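Local coordinates for aryl esterase (Mycobacterium smegmatis, PDB 2Q0Q), which hydrolyses aryl esters and transfers acyl groups to alcohols in aqueous conditions, as an oligomeric member of the SGNH hydrolase family, at residues Val134-Pro139 with Val177-Ala182; Ser184-Asp189 with Asn201-Val206; Asn69-Leu74 with Met111-Thr116; Ala2-Cys7 with Pro83-Ile88. All coordinates share one frame; numbering follows the deposited sequence.

Contact 1. Residues Val134-Pro139 with Val177-Ala182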
loop_
_atom_site.group_PDB
_atom_site.type_symbol
_atom_site.label_atom_id
_atom_site.label_comp_id
_atom_site.label_asym_id
_atom_site.label_seq_id
_atom_site.Cartn_x
_atom_site.Cartn_y
_atom_site.Cartn_z
ATOM N N VAL G 134 -25.374 18.709 -12.741
ATOM C CA VAL G 134 -24.310 18.172 -13.574
ATOM C C VAL G 134 -24.812 18.044 -15.008
ATOM O O VAL G 134 -25.989 17.813 -15.249
ATOM C CB VAL G 134 -23.790 16.800 -13.051
ATOM C CG1 VAL G 134 -24.865 15.704 -13.232
ATOM C CG2 VAL G 134 -22.469 16.402 -13.765
ATOM N N LEU G 135 -23.899 18.223 -15.952
ATOM C CA LEU G 135 -24.164 17.943 -17.353
ATOM C C LEU G 135 -23.046 17.034 -17.850
ATOM O O LEU G 135 -21.882 17.434 -17.886
ATOM C CB LEU G 135 -24.223 19.241 -18.180
ATOM C CG LEU G 135 -24.315 19.099 -19.707
ATOM C CD1 LEU G 135 -25.532 18.246 -20.090
ATOM C CD2 LEU G 135 -24.377 20.459 -20.398
ATOM N N VAL G 136 -23.410 15.805 -18.192
ATOM C CA VAL G 136 -22.480 14.819 -18.746
ATOM C C VAL G 136 -22.339 15.083 -20.260
ATOM O O VAL G 136 -23.336 15.129 -21.010
ATOM C CB VAL G 136 -23.003 13.379 -18.505
ATOM C CG1 VAL G 136 -22.120 12.326 -19.221
ATOM C CG2 VAL G 136 -23.186 13.094 -16.989
ATOM N N VAL G 137 -21.102 15.276 -20.703
ATOM C CA VAL G 137 -20.854 15.562 -22.121
ATOM C C VAL G 137 -19.921 14.516 -22.710
ATOM O O VAL G 137 -18.810 14.326 -22.225
ATOM C CB VAL G 137 -20.225 16.933 -22.330
ATOM C CG1 VAL G 137 -19.954 17.193 -23.782
ATOM C CG2 VAL G 137 -21.105 18.055 -21.722
ATOM N N SER G 138 -20.377 13.851 -23.774
ATOM C CA SER G 138 -19.492 12.959 -24.523
ATOM C C SER G 138 -18.676 13.829 -25.473
ATOM O O SER G 138 -19.255 14.716 -26.146
ATOM C CB SER G 138 -20.276 11.879 -25.290
ATOM O OG SER G 138 -21.375 12.431 -25.967
ATOM N N PRO G 139 -17.342 13.597 -25.540
ATOM C CA PRO G 139 -16.548 14.349 -26.508
ATOM C C PRO G 139 -16.862 13.832 -27.916
ATOM O O PRO G 139 -17.432 12.757 -28.071
ATOM C CB PRO G 139 -15.110 13.993 -26.134
ATOM C CG PRO G 139 -15.227 12.582 -25.620
ATOM C CD PRO G 139 -16.509 12.625 -24.802
ATOM N N VAL G 177 -29.633 12.294 -14.815
ATOM C CA VAL G 177 -28.897 13.546 -14.926
ATOM C C VAL G 177 -28.842 13.983 -16.405
ATOM O O VAL G 177 -28.896 13.147 -17.298
ATOM C CB VAL G 177 -27.477 13.426 -14.337
ATOM C CG1 VAL G 177 -27.547 13.192 -12.829
ATOM C CG2 VAL G 177 -26.698 12.324 -15.034
ATOM N N PRO G 178 -28.737 15.288 -16.652
ATOM C CA PRO G 178 -28.663 15.808 -18.029
ATOM C C PRO G 178 -27.437 15.313 -18.810
ATOM O O PRO G 178 -26.334 15.247 -18.269
ATOM C CB PRO G 178 -28.570 17.337 -17.830
ATOM C CG PRO G 178 -28.961 17.598 -16.470
ATOM C CD PRO G 178 -28.687 16.374 -15.659
ATOM N N PHE G 179 -27.662 15.006 -20.089
ATOM C CA PHE G 179 -26.618 14.598 -21.020
ATOM C C PHE G 179 -26.604 15.504 -22.256
ATOM O O PHE G 179 -27.661 15.950 -22.724
ATOM C CB PHE G 179 -26.848 13.144 -21.455
ATOM C CG PHE G 179 -26.028 12.735 -22.640
ATOM C CD1 PHE G 179 -24.678 12.406 -22.481
ATOM C CD2 PHE G 179 -26.593 12.692 -23.912
ATOM C CE1 PHE G 179 -23.914 12.037 -23.574
ATOM C CE2 PHE G 179 -25.818 12.312 -25.016
ATOM C CZ PHE G 179 -24.481 11.991 -24.837
ATOM N N PHE G 180 -25.409 15.736 -22.800
ATOM C CA PHE G 180 -25.257 16.395 -24.107
ATOM C C PHE G 180 -24.087 15.774 -24.877
ATOM O O PHE G 180 -23.020 15.568 -24.328
ATOM C CB PHE G 180 -25.043 17.897 -23.931
ATOM C CG PHE G 180 -24.815 18.645 -25.225
ATOM C CD1 PHE G 180 -25.877 18.941 -26.070
ATOM C CD2 PHE G 180 -23.530 19.064 -25.588
ATOM C CE1 PHE G 180 -25.657 19.616 -27.290
ATOM C CE2 PHE G 180 -23.309 19.747 -26.778
ATOM C CZ PHE G 180 -24.370 20.030 -27.624
ATOM N N ASP G 181 -24.291 15.515 -26.162
ATOM C CA ASP G 181 -23.253 14.969 -27.003
ATOM C C ASP G 181 -22.611 16.081 -27.811
ATOM O O ASP G 181 -23.211 16.605 -28.763
ATOM C CB ASP G 181 -23.843 13.906 -27.947
ATOM C CG ASP G 181 -22.799 13.282 -28.893
ATOM O OD1 ASP G 181 -21.580 13.403 -28.637
ATOM O OD2 ASP G 181 -23.232 12.683 -29.915
ATOM N N ALA G 182 -21.358 16.364 -27.498
ATOM C CA ALA G 182 -20.597 17.356 -28.242
ATOM C C ALA G 182 -20.484 16.949 -29.709
ATOM O O ALA G 182 -20.442 17.804 -30.589
ATOM C CB ALA G 182 -19.237 17.542 -27.632
HETATM O O HOH W 1 -19.651 11.687 -29.299
#
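Ser138 holds OG between its own N and carbonyl carbon (chi1 46°), while Asp181 turns CG opposite its N (chi1 179°), and the two side chains meet on one face of the sheet. Ser138 OG donates to Asp181 OD1 over 2.8 Å, arriving from above the carboxylate plane. The same oxygen also accepts from the backbone N of Gly183 and from a water, which bridges it to Pro139 O, so three donors grip OD1. Phe179 extends along this face too, its ring edge turned to the serine, with CZ 3.3 Å from Ser138 OG. Beneath them the parallel ladder alternates: Val136 N gives to Pro178 O (3.0 Å), Phe180 N to Val136 O (2.8 Å), then Ser138 N to Phe180 O and Ala182 N to Ser138 O. At the start of the pair Val134 CG1 lies 3.6 Å from Val177 CB. Leu135 reaches the opposite face, its CD1 3.9 Å from Phe180 CB. Helices 104-119 and 164-175 cover the Val136 and Phe179 side, helix 198-215 the Phe180 side. Strands 133-138 and 179-181, joined through intervening helices, thus form a parallel beta-alpha-beta crossover at the edge of the SGNH-hydrolase alpha/beta/alpha sandwich.

Contact 2. Residues Ser184-Asp189 with Asn201-Val206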
loop_
_atom_site.group_PDB
_atom_site.type_symbol
_atom_site.label_atom_id
_atom_site.label_comp_id
_atom_site.label_asym_id
_atom_site.label_seq_id
_atom_site.Cartn_x
_atom_site.Cartn_y
_atom_site.Cartn_z
ATOM N N SER G 184 -22.799 15.757 -31.466
ATOM C CA SER G 184 -24.036 16.159 -32.191
ATOM C C SER G 184 -23.913 17.522 -32.909
ATOM O O SER G 184 -24.716 17.832 -33.816
ATOM C CB SER G 184 -25.254 16.152 -31.243
ATOM O OG SER G 184 -25.219 17.206 -30.286
ATOM N N VAL G 185 -22.910 18.311 -32.539
ATOM C CA VAL G 185 -22.694 19.655 -33.092
ATOM C C VAL G 185 -21.312 19.858 -33.753
ATOM O O VAL G 185 -21.179 20.738 -34.593
ATOM C CB VAL G 185 -22.995 20.763 -32.022
ATOM C CG1 VAL G 185 -24.468 20.642 -31.579
ATOM C CG2 VAL G 185 -22.046 20.677 -30.827
ATOM N N ILE G 186 -20.312 19.038 -33.435
ATOM C CA ILE G 186 -18.991 19.174 -34.053
ATOM C C ILE G 186 -18.350 17.832 -34.326
ATOM O O ILE G 186 -18.698 16.832 -33.687
ATOM C CB ILE G 186 -18.012 19.971 -33.139
ATOM C CG1 ILE G 186 -17.800 19.261 -31.787
ATOM C CG2 ILE G 186 -18.513 21.390 -32.932
ATOM C CD1 ILE G 186 -16.611 19.779 -30.970
ATOM N N SER G 187 -17.390 17.825 -35.251
ATOM C CA SER G 187 -16.479 16.697 -35.396
ATOM C C SER G 187 -15.115 17.175 -34.985
ATOM O O SER G 187 -14.876 18.373 -34.939
ATOM C CB SER G 187 -16.454 16.153 -36.828
ATOM O OG SER G 187 -16.472 17.193 -37.771
ATOM N N THR G 188 -14.234 16.236 -34.674
ATOM C CA THR G 188 -12.869 16.582 -34.265
ATOM C C THR G 188 -12.069 16.973 -35.517
ATOM O O THR G 188 -11.664 16.104 -36.307
ATOM C CB THR G 188 -12.206 15.414 -33.520
ATOM O OG1 THR G 188 -12.928 15.166 -32.306
ATOM C CG2 THR G 188 -10.742 15.734 -33.195
ATOM N N ASP G 189 -11.859 18.275 -35.705
ATOM C CA ASP G 189 -11.322 18.782 -36.975
ATOM C C ASP G 189 -9.866 19.302 -36.903
ATOM O O ASP G 189 -9.286 19.743 -37.914
ATOM C CB ASP G 189 -12.270 19.871 -37.513
ATOM C CG ASP G 189 -13.655 19.292 -37.993
ATOM O OD1 ASP G 189 -13.785 18.049 -38.154
ATOM O OD2 ASP G 189 -14.617 20.105 -38.259
ATOM N N ASN G 201 -14.404 25.039 -31.505
ATOM C CA ASN G 201 -14.550 25.678 -30.191
ATOM C C ASN G 201 -15.769 26.586 -30.166
ATOM O O ASN G 201 -16.596 26.556 -29.251
ATOM C CB ASN G 201 -13.312 26.495 -29.842
ATOM C CG ASN G 201 -12.230 25.658 -29.218
ATOM O OD1 ASN G 201 -12.349 25.268 -28.061
ATOM N ND2 ASN G 201 -11.173 25.357 -29.996
ATOM N N ARG G 202 -15.900 27.391 -31.208
ATOM C CA ARG G 202 -17.027 28.306 -31.299
ATOM C C ARG G 202 -18.385 27.585 -31.309
ATOM O O ARG G 202 -19.304 27.969 -30.584
ATOM C CB ARG G 202 -16.856 29.176 -32.537
ATOM C CG ARG G 202 -17.977 30.146 -32.832
ATOM C CD ARG G 202 -17.815 31.334 -31.977
ATOM N NE ARG G 202 -18.937 32.243 -32.112
ATOM C CZ ARG G 202 -19.032 33.389 -31.450
ATOM N NH1 ARG G 202 -18.071 33.764 -30.620
ATOM N NH2 ARG G 202 -20.087 34.168 -31.637
ATOM N N ASP G 203 -18.528 26.556 -32.136
ATOM C CA ASP G 203 -19.803 25.853 -32.216
ATOM C C ASP G 203 -20.176 25.141 -30.914
ATOM O O ASP G 203 -21.361 25.099 -30.541
ATOM C CB ASP G 203 -19.789 24.819 -33.351
ATOM C CG ASP G 203 -19.726 25.448 -34.740
ATOM O OD1 ASP G 203 -20.198 26.593 -34.937
ATOM O OD2 ASP G 203 -19.215 24.769 -35.657
ATOM N N LEU G 204 -19.177 24.541 -30.268
ATOM C CA LEU G 204 -19.405 23.839 -29.002
ATOM C C LEU G 204 -19.852 24.822 -27.911
ATOM O O LEU G 204 -20.768 24.534 -27.135
ATOM C CB LEU G 204 -18.154 23.086 -28.536
ATOM C CG LEU G 204 -18.411 22.149 -27.342
ATOM C CD1 LEU G 204 -19.465 21.093 -27.698
ATOM C CD2 LEU G 204 -17.159 21.503 -26.869
ATOM N N GLY G 205 -19.194 25.971 -27.864
ATOM C CA GLY G 205 -19.569 27.055 -26.930
ATOM C C GLY G 205 -20.994 27.592 -27.078
ATOM O O GLY G 205 -21.700 27.845 -26.078
ATOM N N VAL G 206 -21.409 27.774 -28.329
ATOM C CA VAL G 206 -22.757 28.273 -28.658
ATOM C C VAL G 206 -23.883 27.241 -28.358
ATOM O O VAL G 206 -25.035 27.603 -27.977
ATOM C CB VAL G 206 -22.826 28.698 -30.130
ATOM C CG1 VAL G 206 -24.258 28.777 -30.600
ATOM C CG2 VAL G 206 -22.103 30.027 -30.330
#
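Asp203 and Leu204 of helix 198-215 receive Ile186 and Val185, residues of the loop that leaves edge strand 179-181 in this SGNH-hydrolase alpha/beta/alpha fold. The connection between the two segments carries an Asp-x-x-His sequence, which in this family probably supplies the acid and base of the catalytic triad. Asn201, already inside the helix, accepts at its O from Gly205 N at 3.0 Å, while its ND2 donates to Thr197 O. Arg202 is turned from the loop and packs on Val37 and Gln41 of helix 34-42. At Asp203 the contact begins, and it is made by the aliphatic base of the side chain, not by the carboxylate: CB sits 3.7 Å from Ile186 CG2, the two side chains meeting at a slant. Ile186 presents that methyl because CG1 occupies the position between N and the carbonyl carbon (chi1 61°), with CG2 swung opposite the carbonyl carbon. Leu204 follows, its CD1 4.1 Å from Val185 CG2, with the two side chains roughly perpendicular; its CB is 4.4 Å from Ile186 CD1. The helix then runs on, Val206 N bonding to Arg202 O. On the loop, past Ile186, Ser187 OG donates to the syn side of Asp189 OD1, 2.8 Å away and 28° out of the carboxylate plane.

Contact 3. Residues Asn69-Leu74 with Met111-Thr116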
loop_
_atom_site.group_PDB
_atom_site.type_symbol
_atom_site.label_atom_id
_atom_site.label_comp_id
_atom_site.label_asym_id
_atom_site.label_seq_id
_atom_site.Cartn_x
_atom_site.Cartn_y
_atom_site.Cartn_z
ATOM N N ASN G 69 -5.555 11.977 -13.059
ATOM C CA ASN G 69 -6.775 11.290 -12.630
ATOM C C ASN G 69 -7.861 12.303 -12.251
ATOM O O ASN G 69 -7.773 12.964 -11.180
ATOM C CB ASN G 69 -6.451 10.372 -11.454
ATOM C CG ASN G 69 -7.642 9.528 -10.998
ATOM O OD1 ASN G 69 -8.794 9.966 -11.043
ATOM N ND2 ASN G 69 -7.357 8.322 -10.540
ATOM N N GLY G 70 -8.886 12.431 -13.103
ATOM C CA GLY G 70 -9.917 13.448 -12.898
ATOM C C GLY G 70 -10.609 13.303 -11.555
ATOM O O GLY G 70 -10.761 14.280 -10.813
ATOM N N ALA G 71 -10.940 12.059 -11.180
ATOM C CA ALA G 71 -11.672 11.794 -9.927
ATOM C C ALA G 71 -10.838 12.068 -8.684
ATOM O O ALA G 71 -11.394 12.205 -7.598
ATOM C CB ALA G 71 -12.157 10.358 -9.892
ATOM N N SER G 72 -9.526 12.141 -8.853
ATOM C CA SER G 72 -8.654 12.436 -7.703
ATOM C C SER G 72 -8.790 13.903 -7.333
ATOM O O SER G 72 -8.607 14.273 -6.171
ATOM C CB SER G 72 -7.176 12.143 -8.012
ATOM O OG SER G 72 -6.936 10.755 -8.128
ATOM N N TYR G 73 -9.088 14.724 -8.328
ATOM C CA TYR G 73 -9.055 16.169 -8.213
ATOM C C TYR G 73 -10.455 16.755 -8.002
ATOM O O TYR G 73 -10.627 17.752 -7.300
ATOM C CB TYR G 73 -8.423 16.692 -9.487
ATOM C CG TYR G 73 -8.109 18.161 -9.615
ATOM C CD1 TYR G 73 -9.043 19.052 -10.103
ATOM C CD2 TYR G 73 -6.825 18.639 -9.379
ATOM C CE1 TYR G 73 -8.741 20.399 -10.288
ATOM C CE2 TYR G 73 -6.507 19.983 -9.552
ATOM C CZ TYR G 73 -7.468 20.861 -10.019
ATOM O OH TYR G 73 -7.164 22.195 -10.228
ATOM N N LEU G 74 -11.468 16.148 -8.619
ATOM C CA LEU G 74 -12.754 16.830 -8.706
ATOM C C LEU G 74 -13.389 17.193 -7.348
ATOM O O LEU G 74 -13.862 18.302 -7.185
ATOM C CB LEU G 74 -13.750 16.048 -9.574
ATOM C CG LEU G 74 -15.134 16.681 -9.747
ATOM C CD1 LEU G 74 -15.036 18.059 -10.367
ATOM C CD2 LEU G 74 -16.026 15.766 -10.604
HETATM N N MSE G 111 -16.706 7.994 -15.665
HETATM C CA MSE G 111 -17.628 9.130 -15.700
HETATM C C MSE G 111 -18.679 9.063 -14.588
HETATM O O MSE G 111 -18.987 10.084 -13.986
HETATM C CB MSE G 111 -18.301 9.238 -17.087
HETATM C CG MSE G 111 -19.361 10.358 -17.195
HETATM SE SE MSE G 111 -18.654 12.194 -16.843
HETATM C CE MSE G 111 -17.842 12.539 -18.629
ATOM N N SER G 112 -19.213 7.872 -14.299
ATOM C CA SER G 112 -20.215 7.715 -13.211
ATOM C C SER G 112 -19.668 8.112 -11.824
ATOM O O SER G 112 -20.387 8.679 -11.014
ATOM C CB SER G 112 -20.773 6.280 -13.154
ATOM O OG SER G 112 -19.928 5.365 -12.436
ATOM N N VAL G 113 -18.400 7.806 -11.581
ATOM C CA VAL G 113 -17.708 8.279 -10.383
ATOM C C VAL G 113 -17.714 9.817 -10.302
ATOM O O VAL G 113 -18.019 10.379 -9.255
ATOM C CB VAL G 113 -16.257 7.726 -10.334
ATOM C CG1 VAL G 113 -15.450 8.386 -9.218
ATOM C CG2 VAL G 113 -16.262 6.206 -10.151
ATOM N N LEU G 114 -17.370 10.487 -11.395
ATOM C CA LEU G 114 -17.355 11.954 -11.426
ATOM C C LEU G 114 -18.767 12.555 -11.192
ATOM O O LEU G 114 -18.943 13.502 -10.399
ATOM C CB LEU G 114 -16.752 12.443 -12.755
ATOM C CG LEU G 114 -15.295 12.027 -13.044
ATOM C CD1 LEU G 114 -14.829 12.522 -14.390
ATOM C CD2 LEU G 114 -14.362 12.542 -12.000
ATOM N N VAL G 115 -19.778 11.989 -11.849
ATOM C CA VAL G 115 -21.152 12.423 -11.614
ATOM C C VAL G 115 -21.538 12.261 -10.171
ATOM O O VAL G 115 -22.063 13.179 -9.562
ATOM C CB VAL G 115 -22.159 11.651 -12.501
ATOM C CG1 VAL G 115 -23.616 12.070 -12.192
ATOM C CG2 VAL G 115 -21.855 11.886 -13.974
ATOM N N THR G 116 -21.224 11.112 -9.614
ATOM C CA THR G 116 -21.538 10.846 -8.205
ATOM C C THR G 116 -20.858 11.850 -7.270
ATOM O O THR G 116 -21.492 12.346 -6.311
ATOM C CB THR G 116 -21.172 9.391 -7.827
ATOM O OG1 THR G 116 -21.948 8.491 -8.625
ATOM C CG2 THR G 116 -21.474 9.104 -6.378
#
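Gly70 O accepts two backbone donors, Tyr73 N and Leu74 N, each at 3.0 Å, in the opening turn of helix 70-81, where the glycine backbone also abuts Leu114. The arrangement is a pair of near-parallel helices on one flank of the alpha/beta/alpha sandwich: the axes of 70-74 and 111-116 approach to 9.7 Å at an angle of 5°. Asn69 is the N-cap, its OD1 accepting a weak bond from Ser72 N. Across the groove Leu114 is the central side chain. Its chi1 of -61° puts CG opposite the carbonyl carbon; chi2 near 180° sends CD1 on along the chain, and the side branch CD2 lies against the first helical turn, 3.5 Å from Ala71 CA. Ala71 CB is met from a second direction by Val113 CG1 at 3.9 Å. One turn on, Leu74 slants across Leu114, its CD2 3.9 Å from Leu114 CD2. The interface is apolar between these segments, but Gln117 NE2 adds a hydrogen bond to Ala71 O nearby. Two other subunits come close: Tyr73 stacks on Tyr73 of a second subunit, and Val113 packs on Pro63 of a third. Within helix 104-119, Thr116 OG1 turns back to Ser112 O at 2.9 Å and reaches it from the face of the carbonyl plane opposite to that used by Thr116 N.

Contact 4. Residues Ala2-Cys7 with Pro83-Ile88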
loop_
_atom_site.group_PDB
_atom_site.type_symbol
_atom_site.label_atom_id
_atom_site.label_comp_id
_atom_site.label_asym_id
_atom_site.label_seq_id
_atom_site.Cartn_x
_atom_site.Cartn_y
_atom_site.Cartn_z
ATOM N N ALA G 2 -24.315 36.054 -9.835
ATOM C CA ALA G 2 -24.271 35.261 -11.094
ATOM C C ALA G 2 -24.441 33.779 -10.813
ATOM O O ALA G 2 -24.129 33.313 -9.724
ATOM C CB ALA G 2 -22.959 35.511 -11.844
ATOM N N LYS G 3 -24.946 33.046 -11.801
ATOM C CA LYS G 3 -24.964 31.589 -11.722
ATOM C C LYS G 3 -23.600 31.053 -12.150
ATOM O O LYS G 3 -23.036 31.502 -13.153
ATOM C CB LYS G 3 -26.094 31.025 -12.583
ATOM C CG LYS G 3 -27.462 31.266 -11.961
ATOM C CD LYS G 3 -28.518 30.324 -12.501
ATOM C CE LYS G 3 -29.873 30.560 -11.840
ATOM N NZ LYS G 3 -29.873 30.146 -10.414
ATOM N N ARG G 4 -23.069 30.113 -11.383
ATOM C CA ARG G 4 -21.675 29.689 -11.526
ATOM C C ARG G 4 -21.588 28.320 -12.187
ATOM O O ARG G 4 -22.170 27.344 -11.697
ATOM C CB ARG G 4 -20.963 29.661 -10.165
ATOM C CG ARG G 4 -20.988 31.003 -9.451
ATOM C CD ARG G 4 -20.104 31.059 -8.220
ATOM N NE ARG G 4 -18.822 31.683 -8.537
ATOM C CZ ARG G 4 -17.612 31.184 -8.287
ATOM N NH1 ARG G 4 -17.429 30.046 -7.639
ATOM N NH2 ARG G 4 -16.552 31.874 -8.665
ATOM N N ILE G 5 -20.855 28.280 -13.303
ATOM C CA ILE G 5 -20.704 27.089 -14.140
ATOM C C ILE G 5 -19.254 26.601 -14.166
ATOM O O ILE G 5 -18.382 27.275 -14.710
ATOM C CB ILE G 5 -21.100 27.394 -15.616
ATOM C CG1 ILE G 5 -22.385 28.242 -15.692
ATOM C CG2 ILE G 5 -21.201 26.095 -16.395
ATOM C CD1 ILE G 5 -23.605 27.573 -15.115
ATOM N N LEU G 6 -19.000 25.435 -13.586
ATOM C CA LEU G 6 -17.660 24.815 -13.599
ATOM C C LEU G 6 -17.510 23.876 -14.806
ATOM O O LEU G 6 -18.306 22.969 -14.962
ATOM C CB LEU G 6 -17.433 23.992 -12.323
ATOM C CG LEU G 6 -16.183 23.099 -12.259
ATOM C CD1 LEU G 6 -14.957 23.977 -12.279
ATOM C CD2 LEU G 6 -16.221 22.264 -11.012
ATOM N N CYS G 7 -16.482 24.110 -15.615
ATOM C CA CYS G 7 -16.183 23.304 -16.813
ATOM C C CYS G 7 -14.985 22.432 -16.465
ATOM O O CYS G 7 -13.850 22.891 -16.425
ATOM C CB CYS G 7 -15.886 24.183 -18.029
ATOM S SG CYS G 7 -17.341 25.141 -18.532
ATOM N N PRO G 83 -19.976 28.639 -4.009
ATOM C CA PRO G 83 -21.218 28.033 -4.522
ATOM C C PRO G 83 -21.190 27.789 -6.032
ATOM O O PRO G 83 -20.600 28.578 -6.777
ATOM C CB PRO G 83 -22.262 29.075 -4.158
ATOM C CG PRO G 83 -21.510 30.358 -4.341
ATOM C CD PRO G 83 -20.159 30.076 -3.738
ATOM N N LEU G 84 -21.797 26.680 -6.453
ATOM C CA LEU G 84 -21.854 26.279 -7.857
ATOM C C LEU G 84 -23.285 25.947 -8.230
ATOM O O LEU G 84 -24.051 25.426 -7.410
ATOM C CB LEU G 84 -20.968 25.052 -8.122
ATOM C CG LEU G 84 -19.448 25.262 -8.113
ATOM C CD1 LEU G 84 -18.743 23.913 -8.331
ATOM C CD2 LEU G 84 -18.996 26.271 -9.164
ATOM N N ASP G 85 -23.621 26.273 -9.471
ATOM C CA ASP G 85 -24.937 26.003 -10.019
ATOM C C ASP G 85 -24.938 24.822 -10.976
ATOM O O ASP G 85 -25.913 24.067 -11.018
ATOM C CB ASP G 85 -25.497 27.261 -10.681
ATOM C CG ASP G 85 -25.750 28.356 -9.667
ATOM O OD1 ASP G 85 -24.837 29.199 -9.439
ATOM O OD2 ASP G 85 -26.820 28.304 -9.016
ATOM N N LEU G 86 -23.850 24.659 -11.722
ATOM C CA LEU G 86 -23.752 23.598 -12.729
ATOM C C LEU G 86 -22.282 23.186 -12.959
ATOM O O LEU G 86 -21.372 24.017 -12.926
ATOM C CB LEU G 86 -24.393 24.065 -14.039
ATOM C CG LEU G 86 -24.397 23.079 -15.207
ATOM C CD1 LEU G 86 -25.322 21.903 -14.931
ATOM C CD2 LEU G 86 -24.787 23.790 -16.511
ATOM N N VAL G 87 -22.062 21.892 -13.127
ATOM C CA VAL G 87 -20.755 21.363 -13.484
ATOM C C VAL G 87 -20.894 20.638 -14.831
ATOM O O VAL G 87 -21.654 19.684 -14.947
ATOM C CB VAL G 87 -20.218 20.375 -12.429
ATOM C CG1 VAL G 87 -18.816 19.914 -12.799
ATOM C CG2 VAL G 87 -20.243 21.008 -11.042
ATOM N N ILE G 88 -20.188 21.134 -15.841
ATOM C CA ILE G 88 -20.119 20.489 -17.138
ATOM C C ILE G 88 -18.893 19.611 -17.153
ATOM O O ILE G 88 -17.775 20.102 -16.940
ATOM C CB ILE G 88 -19.979 21.538 -18.260
ATOM C CG1 ILE G 88 -21.218 22.451 -18.282
ATOM C CG2 ILE G 88 -19.702 20.873 -19.648
ATOM C CD1 ILE G 88 -21.154 23.575 -19.316
HETATM O O HOH W 2 -29.174 26.988 -9.878
#
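Strands 3-7 and 86-88 run parallel, their axes 4.7 Å apart at closest and inclined by 22°, with Leu6 N giving to Leu86 O and Ile88 N to Leu6 O. At the entrance the ladder is irregular. Arg4 O accepts from two successive residues, Asp85 N (2.9 Å) and Leu86 N, both in its carbonyl plane. Arg4 N is taken by a side chain: Asp85 OD1 receives it at 2.8 Å, almost straight (169°), on the anti side of the carboxylate. The other oxygen, Asp85 OD2, faces Lys3 NZ in a long salt bridge of 3.8 Å, and a water hydrogen-bonded to both atoms supplements it. The Arg4 chain bends at chi3 (98°) as it passes Pro83, whose O lies closest to Arg4 CD, at 2.9 Å and near the guanidinium plane, while NH2 reaches Glu47 in a salt bridge. Further along, the side chains alternate. On one face Ile5 CD1 rests 3.8 Å from Leu86 CB, and Ile5 CG2 lies 3.9 Å from Ile88 CD1, which also approaches Cys7 SG. On the opposite face Leu6 and Val87 stand side by side, Leu6 CD2 3.9 Å from Val87 CG1, with Leu84 slanting against the same leucine. Arg27 of a neighbouring subunit packs on Arg4 and Pro83. The pair lies inside the parallel sheet, strand 46-52 flanking 3-9 and strand 133-138 flanking 86-90, with helix 198-215 over Ile5, Leu86 and Ile88 and helix 34-42 over Cys7 and Ile88.

Contacts 1 and 4 belong to one parallel sheet ordered 46-52, 3-9, 86-90, 133-138, 179-181; their centres lie 14 Å apart, and Leu135 N probably bonds to Val87 O where the two pairs adjoin. Contact 3 packs against one face, Val115 and Met111 touching Val134 and Val136 of contact 1. Contact 2 lies beyond the other, where Leu204 meets Ala182 and Phe180. Contacts 2 and 3, 24 Å apart between centres, therefore sit on opposite sides of the chain's centre. Along the chain, contacts 4 and 3 interleave, followed by contact 1 and then contact 2. Together they span the three layers of the SGNH-hydrolase sandwich.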